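Local coordinates for protein condensin complex subunit 3 (Schizosaccharomyces pombe, PDB 5OQR) that serves as a regulatory subunit of the condensin complex, which is required to convert interphase chromatin into condensed mitotic-like chromosomes, at residues L339-Y342 with I343-Y347; I363-L366 with L367-G370; I675-Q678 with M679-W682. All coordinates share one frame; numbering follows the deposited sequence.

Contact 1: residues L339-Y342 with I343-Y347; sequences LTYY and IERQY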
loop_
_atom_site.group_PDB
_atom_site.type_symbol
_atom_site.label_atom_id
_atom_site.label_comp_id
_atom_site.label_asym_id
_atom_site.label_seq_id
_atom_site.Cartn_x
_atom_site.Cartn_y
_atom_site.Cartn_z
ATOM N N LEU A 339 -17.949 24.248 25.411
ATOM C CA LEU A 339 -16.745 23.994 24.629
ATOM C C LEU A 339 -15.814 25.198 24.659
ATOM O O LEU A 339 -14.611 25.061 24.898
ATOM C CB LEU A 339 -17.127 23.645 23.193
ATOM C CG LEU A 339 -15.977 23.269 22.260
ATOM C CD1 LEU A 339 -15.437 21.894 22.604
ATOM C CD2 LEU A 339 -16.434 23.326 20.819
ATOM N N THR A 340 -16.358 26.391 24.409
ATOM C CA THR A 340 -15.561 27.607 24.524
ATOM C C THR A 340 -14.908 27.695 25.896
ATOM O O THR A 340 -13.741 28.079 26.017
ATOM C CB THR A 340 -16.433 28.838 24.272
ATOM O OG1 THR A 340 -17.156 28.676 23.045
ATOM C CG2 THR A 340 -15.579 30.094 24.183
ATOM N N TYR A 341 -15.648 27.331 26.941
ATOM C CA TYR A 341 -15.092 27.333 28.287
ATOM C C TYR A 341 -13.987 26.292 28.431
ATOM O O TYR A 341 -12.923 26.584 28.988
ATOM C CB TYR A 341 -16.216 27.094 29.297
ATOM C CG TYR A 341 -15.768 26.873 30.721
ATOM C CD1 TYR A 341 -16.022 25.672 31.365
ATOM C CD2 TYR A 341 -15.100 27.864 31.424
ATOM C CE1 TYR A 341 -15.623 25.462 32.666
ATOM C CE2 TYR A 341 -14.695 27.663 32.728
ATOM C CZ TYR A 341 -14.962 26.461 33.345
ATOM O OH TYR A 341 -14.561 26.247 34.644
ATOM N N TYR A 342 -14.212 25.078 27.921
ATOM C CA TYR A 342 -13.198 24.030 28.027
ATOM C C TYR A 342 -11.921 24.421 27.295
ATOM O O TYR A 342 -10.815 24.142 27.770
ATOM C CB TYR A 342 -13.738 22.714 27.471
ATOM C CG TYR A 342 -14.974 22.195 28.165
ATOM C CD1 TYR A 342 -15.163 22.378 29.528
ATOM C CD2 TYR A 342 -15.954 21.519 27.454
ATOM C CE1 TYR A 342 -16.293 21.901 30.161
ATOM C CE2 TYR A 342 -17.084 21.042 28.075
ATOM C CZ TYR A 342 -17.249 21.234 29.429
ATOM O OH TYR A 342 -18.381 20.754 30.044
ATOM N N ILE A 343 -12.055 25.054 26.130
ATOM C CA ILE A 343 -10.881 25.513 25.396
ATOM C C ILE A 343 -10.128 26.563 26.203
ATOM O O ILE A 343 -8.893 26.554 26.263
ATOM C CB ILE A 343 -11.299 26.049 24.012
ATOM C CG1 ILE A 343 -11.806 24.904 23.139
ATOM C CG2 ILE A 343 -10.134 26.767 23.326
ATOM C CD1 ILE A 343 -12.430 25.342 21.822
ATOM N N GLU A 344 -10.856 27.480 26.843
ATOM C CA GLU A 344 -10.197 28.586 27.530
ATOM C C GLU A 344 -9.473 28.124 28.790
ATOM O O GLU A 344 -8.412 28.663 29.119
ATOM C CB GLU A 344 -11.209 29.683 27.848
ATOM C CG GLU A 344 -11.715 30.380 26.594
ATOM C CD GLU A 344 -11.941 31.860 26.783
ATOM O OE1 GLU A 344 -13.060 32.238 27.185
ATOM O OE2 GLU A 344 -11.000 32.645 26.529
ATOM N N ARG A 345 -10.012 27.132 29.500
ATOM C CA ARG A 345 -9.249 26.519 30.582
ATOM C C ARG A 345 -7.927 25.972 30.066
ATOM O O ARG A 345 -6.900 26.058 30.748
ATOM C CB ARG A 345 -10.050 25.394 31.237
ATOM C CG ARG A 345 -11.306 25.832 31.946
ATOM C CD ARG A 345 -11.939 24.671 32.695
ATOM N NE ARG A 345 -11.253 24.374 33.952
ATOM C CZ ARG A 345 -10.450 23.334 34.164
ATOM N NH1 ARG A 345 -10.209 22.448 33.207
ATOM N NH2 ARG A 345 -9.888 23.174 35.355
ATOM N N GLN A 346 -7.937 25.398 28.862
ATOM C CA GLN A 346 -6.740 24.760 28.333
ATOM C C GLN A 346 -5.686 25.783 27.932
ATOM O O GLN A 346 -4.488 25.490 27.998
ATOM C CB GLN A 346 -7.114 23.873 27.144
ATOM C CG GLN A 346 -6.217 22.662 26.962
ATOM C CD GLN A 346 -6.262 21.709 28.141
ATOM O OE1 GLN A 346 -5.228 21.239 28.610
ATOM N NE2 GLN A 346 -7.461 21.417 28.624
ATOM N N TYR A 347 -6.103 26.980 27.512
ATOM C CA TYR A 347 -5.143 28.048 27.247
ATOM C C TYR A 347 -4.239 28.287 28.446
ATOM O O TYR A 347 -3.041 28.548 28.290
ATOM C CB TYR A 347 -5.872 29.343 26.894
ATOM C CG TYR A 347 -6.578 29.354 25.564
ATOM C CD1 TYR A 347 -6.057 28.690 24.463
ATOM C CD2 TYR A 347 -7.767 30.046 25.407
ATOM C CE1 TYR A 347 -6.707 28.710 23.249
ATOM C CE2 TYR A 347 -8.422 30.072 24.208
ATOM C CZ TYR A 347 -7.890 29.404 23.131
ATOM O OH TYR A 347 -8.551 29.437 21.933
HETATM O O HOH W 1 -11.030 22.333 30.056
#
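One face of the Tyr341 ring is covered by the aliphatic part of Arg345. The CD methylene of Arg345 sits 4.0 Å from the centroid of the Tyr341 ring, 29° off the normal, in a CH-pi contact. CG of Arg345 lies over the same ring nearer its rim, 3.9 Å from CE2 of Tyr341. The guanidinium group does not stack on the phenol: its plane is turned 54° from the ring. The Arg345 chain bends at chi3 (78°), which leaves CD over the ring and sends the nitrogens past it. At the guanidinium edge, in plane, a water accepts from Arg345 NH1 at 3.3 Å and donates to Tyr342 O at 2.9 Å. The same NH1 also bonds to Leu304 O, so the arginine ties its own helix to a neighbouring part of the chain. With an alanine in place of this arginine, Tyr341 would probably lose its aliphatic cover, and Leu304 O and the water would lose a partner. The Tyr342 ring stacks on Trp303, and its hydroxyl bonds to Glu300. On the buried side, Leu339 and Ile343 meet one turn apart, CG of Leu339 to CD1 of Ile343 at 4.1 Å. Ile343 N also donates to Leu339 O at 2.8 Å. Helix 378-394 touches Thr340 and Glu344, and helix 356-372 touches Ile343 and Gln346. This is i to i+4 packing along an amphipathic alpha-helix, one face buried against other helices, as in the alpha-solenoid of a HEAT-repeat protein.

Contact 2: residues I363-L366 with L367-G370; sequences IEQL and LYIG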
loop_
_atom_site.group_PDB
_atom_site.type_symbol
_atom_site.label_atom_id
_atom_site.label_comp_id
_atom_site.label_asym_id
_atom_site.label_seq_id
_atom_site.Cartn_x
_atom_site.Cartn_y
_atom_site.Cartn_z
ATOM N N ILE A 363 -6.145 21.220 22.733
ATOM C CA ILE A 363 -6.839 22.322 22.070
ATOM C C ILE A 363 -7.145 21.958 20.625
ATOM O O ILE A 363 -8.225 22.260 20.107
ATOM C CB ILE A 363 -6.001 23.611 22.173
ATOM C CG1 ILE A 363 -5.930 24.075 23.629
ATOM C CG2 ILE A 363 -6.585 24.718 21.292
ATOM C CD1 ILE A 363 -4.882 25.133 23.892
ATOM N N GLU A 364 -6.196 21.305 19.953
ATOM C CA GLU A 364 -6.420 20.845 18.587
ATOM C C GLU A 364 -7.679 19.990 18.495
ATOM O O GLU A 364 -8.524 20.197 17.619
ATOM C CB GLU A 364 -5.198 20.064 18.111
ATOM C CG GLU A 364 -5.231 19.661 16.657
ATOM C CD GLU A 364 -3.939 18.996 16.222
ATOM O OE1 GLU A 364 -3.994 18.047 15.411
ATOM O OE2 GLU A 364 -2.868 19.418 16.705
ATOM N N GLN A 365 -7.827 19.030 19.407
ATOM C CA GLN A 365 -9.000 18.163 19.382
ATOM C C GLN A 365 -10.281 18.952 19.618
ATOM O O GLN A 365 -11.307 18.685 18.981
ATOM C CB GLN A 365 -8.852 17.054 20.426
ATOM C CG GLN A 365 -7.622 16.179 20.236
ATOM C CD GLN A 365 -7.426 15.755 18.794
ATOM O OE1 GLN A 365 -8.373 15.361 18.118
ATOM N NE2 GLN A 365 -6.195 15.852 18.309
ATOM N N LEU A 366 -10.246 19.930 20.526
ATOM C CA LEU A 366 -11.447 20.703 20.819
ATOM C C LEU A 366 -11.854 21.563 19.631
ATOM O O LEU A 366 -13.047 21.740 19.364
ATOM C CB LEU A 366 -11.220 21.570 22.058
ATOM C CG LEU A 366 -10.961 20.831 23.373
ATOM C CD1 LEU A 366 -10.761 21.826 24.501
ATOM C CD2 LEU A 366 -12.096 19.876 23.704
ATOM N N LEU A 367 -10.880 22.109 18.906
ATOM C CA LEU A 367 -11.199 22.872 17.706
ATOM C C LEU A 367 -11.834 21.984 16.642
ATOM O O LEU A 367 -12.741 22.418 15.924
ATOM C CB LEU A 367 -9.937 23.541 17.165
ATOM C CG LEU A 367 -9.373 24.670 18.026
ATOM C CD1 LEU A 367 -7.966 25.036 17.585
ATOM C CD2 LEU A 367 -10.281 25.885 17.961
ATOM N N TYR A 368 -11.368 20.738 16.524
ATOM C CA TYR A 368 -11.978 19.813 15.575
ATOM C C TYR A 368 -13.431 19.543 15.932
ATOM O O TYR A 368 -14.299 19.510 15.052
ATOM C CB TYR A 368 -11.192 18.500 15.531
ATOM C CG TYR A 368 -9.979 18.532 14.632
ATOM C CD1 TYR A 368 -10.079 18.948 13.313
ATOM C CD2 TYR A 368 -8.732 18.148 15.101
ATOM C CE1 TYR A 368 -8.975 18.980 12.487
ATOM C CE2 TYR A 368 -7.622 18.178 14.287
ATOM C CZ TYR A 368 -7.749 18.594 12.979
ATOM O OH TYR A 368 -6.646 18.627 12.160
ATOM N N ILE A 369 -13.717 19.339 17.217
ATOM C CA ILE A 369 -15.101 19.183 17.649
ATOM C C ILE A 369 -15.903 20.426 17.299
ATOM O O ILE A 369 -17.059 20.337 16.872
ATOM C CB ILE A 369 -15.161 18.877 19.156
ATOM C CG1 ILE A 369 -14.434 17.566 19.459
ATOM C CG2 ILE A 369 -16.607 18.792 19.628
ATOM C CD1 ILE A 369 -14.158 17.338 20.924
ATOM N N GLY A 370 -15.301 21.603 17.463
ATOM C CA GLY A 370 -16.015 22.835 17.177
ATOM C C GLY A 370 -16.271 23.029 15.697
ATOM O O GLY A 370 -17.337 23.504 15.301
#
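Leu367 N donates to Ile363 O at 2.9 Å, a nearly straight bond with an N-H...O angle of 161°. It is one of four consecutive i to i+4 bonds in this stretch of alpha-helix 356-372, a helix of this HEAT-repeat protein, consistent with an alpha-solenoid. The last of them joins Gly370 N to Leu366 O at 3.0 Å. Ile363 and Leu367 lie side by side and point the same way, with CG2 of Ile363 4.0 Å from CD1 of Leu367. Leu367 continues onto Leu404, His405 and Leu408 of helix 399-412, while Ile363 reaches Gln346 and Tyr347 of helix 336-348. These two residues join the helix to both neighbours.

Glu364 and Tyr368 make the more polar pair. Their side chains also run alongside each other. Glu364 has CG opposite its backbone N (chi1 -173°) and then stays extended, which lays its CG methylene alongside the Tyr368 ring. CG of Glu364 makes a van der Waals contact with CE2 of Tyr368 at 3.7 Å. OE1 of Glu364 is close to the same ring atom, 3.8 Å from CE2 of Tyr368. The carboxylate is turned 66° from the ring plane. Gln365 approaches the other ortho position of neither residue's chain end: its OE1 comes obliquely to the Tyr368 ring, 4.1 Å from CD2 of Tyr368. Gln365 is buried, and Arg315 of helix 308-324 satisfies its OE1 through NH2 while making a cation-pi contact with Tyr368, probably holding the Gln365 amide in one rotation.

Leu366 and Ile369 lean together more loosely, three residues apart. Their nearest side-chain atoms are CD2 of Leu366 and CD1 of Ile369, 4.3 Å apart.

Contact 3: residues I675-Q678 with M679-W682; sequences IAQQ and MLDW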
loop_
_atom_site.group_PDB
_atom_site.type_symbol
_atom_site.label_atom_id
_atom_site.label_comp_id
_atom_site.label_asym_id
_atom_site.label_seq_id
_atom_site.Cartn_x
_atom_site.Cartn_y
_atom_site.Cartn_z
ATOM N N ILE A 675 8.168 -3.690 -17.700
ATOM C CA ILE A 675 7.785 -2.339 -18.099
ATOM C C ILE A 675 6.831 -2.392 -19.285
ATOM O O ILE A 675 5.750 -1.792 -19.264
ATOM C CB ILE A 675 9.033 -1.496 -18.420
ATOM C CG1 ILE A 675 9.921 -1.361 -17.181
ATOM C CG2 ILE A 675 8.623 -0.124 -18.932
ATOM C CD1 ILE A 675 11.221 -0.609 -17.422
ATOM N N ALA A 676 7.220 -3.111 -20.341
ATOM C CA ALA A 676 6.399 -3.172 -21.544
ATOM C C ALA A 676 5.011 -3.718 -21.242
ATOM O O ALA A 676 4.009 -3.205 -21.751
ATOM C CB ALA A 676 7.088 -4.028 -22.605
ATOM N N GLN A 677 4.929 -4.762 -20.418
ATOM C CA GLN A 677 3.626 -5.314 -20.071
ATOM C C GLN A 677 2.789 -4.309 -19.291
ATOM O O GLN A 677 1.562 -4.279 -19.437
ATOM C CB GLN A 677 3.802 -6.605 -19.272
ATOM C CG GLN A 677 2.504 -7.340 -18.989
ATOM C CD GLN A 677 1.718 -7.638 -20.251
ATOM O OE1 GLN A 677 2.152 -8.417 -21.098
ATOM N NE2 GLN A 677 0.558 -7.007 -20.386
ATOM N N GLN A 678 3.427 -3.481 -18.462
ATOM C CA GLN A 678 2.705 -2.413 -17.780
ATOM C C GLN A 678 2.102 -1.441 -18.785
ATOM O O GLN A 678 0.896 -1.171 -18.760
ATOM C CB GLN A 678 3.641 -1.678 -16.821
ATOM C CG GLN A 678 3.621 -2.206 -15.398
ATOM C CD GLN A 678 2.536 -1.562 -14.557
ATOM O OE1 GLN A 678 1.346 -1.746 -14.809
ATOM N NE2 GLN A 678 2.946 -0.794 -13.552
ATOM N N MET A 679 2.932 -0.905 -19.682
ATOM C CA MET A 679 2.426 0.003 -20.705
ATOM C C MET A 679 1.334 -0.650 -21.541
ATOM O O MET A 679 0.407 0.032 -21.990
ATOM C CB MET A 679 3.564 0.461 -21.612
ATOM C CG MET A 679 4.751 1.091 -20.911
ATOM S SD MET A 679 5.737 2.028 -22.094
ATOM C CE MET A 679 7.303 2.152 -21.251
ATOM N N LEU A 680 1.428 -1.961 -21.771
ATOM C CA LEU A 680 0.405 -2.648 -22.553
ATOM C C LEU A 680 -0.908 -2.739 -21.789
ATOM O O LEU A 680 -1.986 -2.612 -22.381
ATOM C CB LEU A 680 0.893 -4.042 -22.947
ATOM C CG LEU A 680 1.901 -4.103 -24.095
ATOM C CD1 LEU A 680 2.479 -5.498 -24.213
ATOM C CD2 LEU A 680 1.251 -3.686 -25.404
ATOM N N ASP A 681 -0.842 -2.968 -20.479
ATOM C CA ASP A 681 -2.058 -2.977 -19.674
ATOM C C ASP A 681 -2.720 -1.605 -19.674
ATOM O O ASP A 681 -3.948 -1.500 -19.776
ATOM C CB ASP A 681 -1.737 -3.420 -18.250
ATOM C CG ASP A 681 -1.232 -4.845 -18.187
ATOM O OD1 ASP A 681 -1.228 -5.432 -17.085
ATOM O OD2 ASP A 681 -0.847 -5.381 -19.246
ATOM N N TRP A 682 -1.922 -0.542 -19.568
ATOM C CA TRP A 682 -2.473 0.809 -19.594
ATOM C C TRP A 682 -3.242 1.081 -20.877
ATOM O O TRP A 682 -4.218 1.840 -20.866
ATOM C CB TRP A 682 -1.352 1.836 -19.441
ATOM C CG TRP A 682 -0.681 1.823 -18.104
ATOM C CD1 TRP A 682 -1.160 1.286 -16.950
ATOM C CD2 TRP A 682 0.601 2.376 -17.787
ATOM N NE1 TRP A 682 -0.259 1.469 -15.933
ATOM C CE2 TRP A 682 0.832 2.136 -16.422
ATOM C CE3 TRP A 682 1.575 3.050 -18.528
ATOM C CZ2 TRP A 682 1.997 2.546 -15.781
ATOM C CZ3 TRP A 682 2.726 3.457 -17.891
ATOM C CH2 TRP A 682 2.931 3.203 -16.532
#
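Gln677 leaves the backbone with CG opposite its own N (chi1 -174°) and then bends at chi2, which turns its amide forward along the helix. Asp681, one turn on, holds CG beside its backbone N and opposite its carbonyl carbon, which brings OD2 beside the Gln677 amide. The pair is modelled as an i to i+4 hydrogen bond from NE2 of Gln677 to OD2 of Asp681, but the separation is too short to be taken literally, and its exact length is doubtful. It lies on the final turns of alpha-helix 669-682, in the C-terminal domain shared by nuclear condensing complex subunits and within a HEAT-repeat protein. The two planes are turned 53° from each other, so amide and carboxylate do not lie flat together. Both residues are partly exposed.

The buried side is apolar. Ile675 and Met679 run side by side, and the CE methyl of Met679 meets CG2 of Ile675 at 3.5 Å. Met679 is extended beyond CG, and its length carries it onto Phe649, Leu653 and Leu656 of helix 639-661. Ala676 packs on Phe729 and Leu733 of helix 725-736, so the helix touches both 639-661 and 725-736.

Trp682 stacks on Phe631, and its backbone O bonds to Gln642. The side chains of Gln678 and Trp682 cross at a slant, with amide and indole planes 56° apart. OE1 of Gln678 lies 3.8 Å from NE1 of Trp682, and NE2 of Gln678 is 4.1 Å from CZ2 of Trp682. Gln678 O accepts from Trp682 N at 3.0 Å and lies over one face of the indole, 3.4 Å from CG of Trp682.

The three contacts are mainly i to i+4 pairings within single helices, with an i to i+3 pair in contact 2, and each is mostly buried. Contacts 1 and 2 lie on consecutive helices, 336-348 and 356-372, with centres about 10 Å apart. They touch directly: CG1 of Ile343 meets CD1 of Leu366 at 3.5 Å, so their apolar faces share one interior. Contact 3 lies on the other side of the chain's centre, its own centre about 57 Å from that of contact 1. The more exposed positions differ in chemistry. Contact 1 has an arginine on a tyrosine, contact 2 a glutamate beside a tyrosine, and contact 3 a glutamine-aspartate hydrogen bond modelled too short to trust in detail.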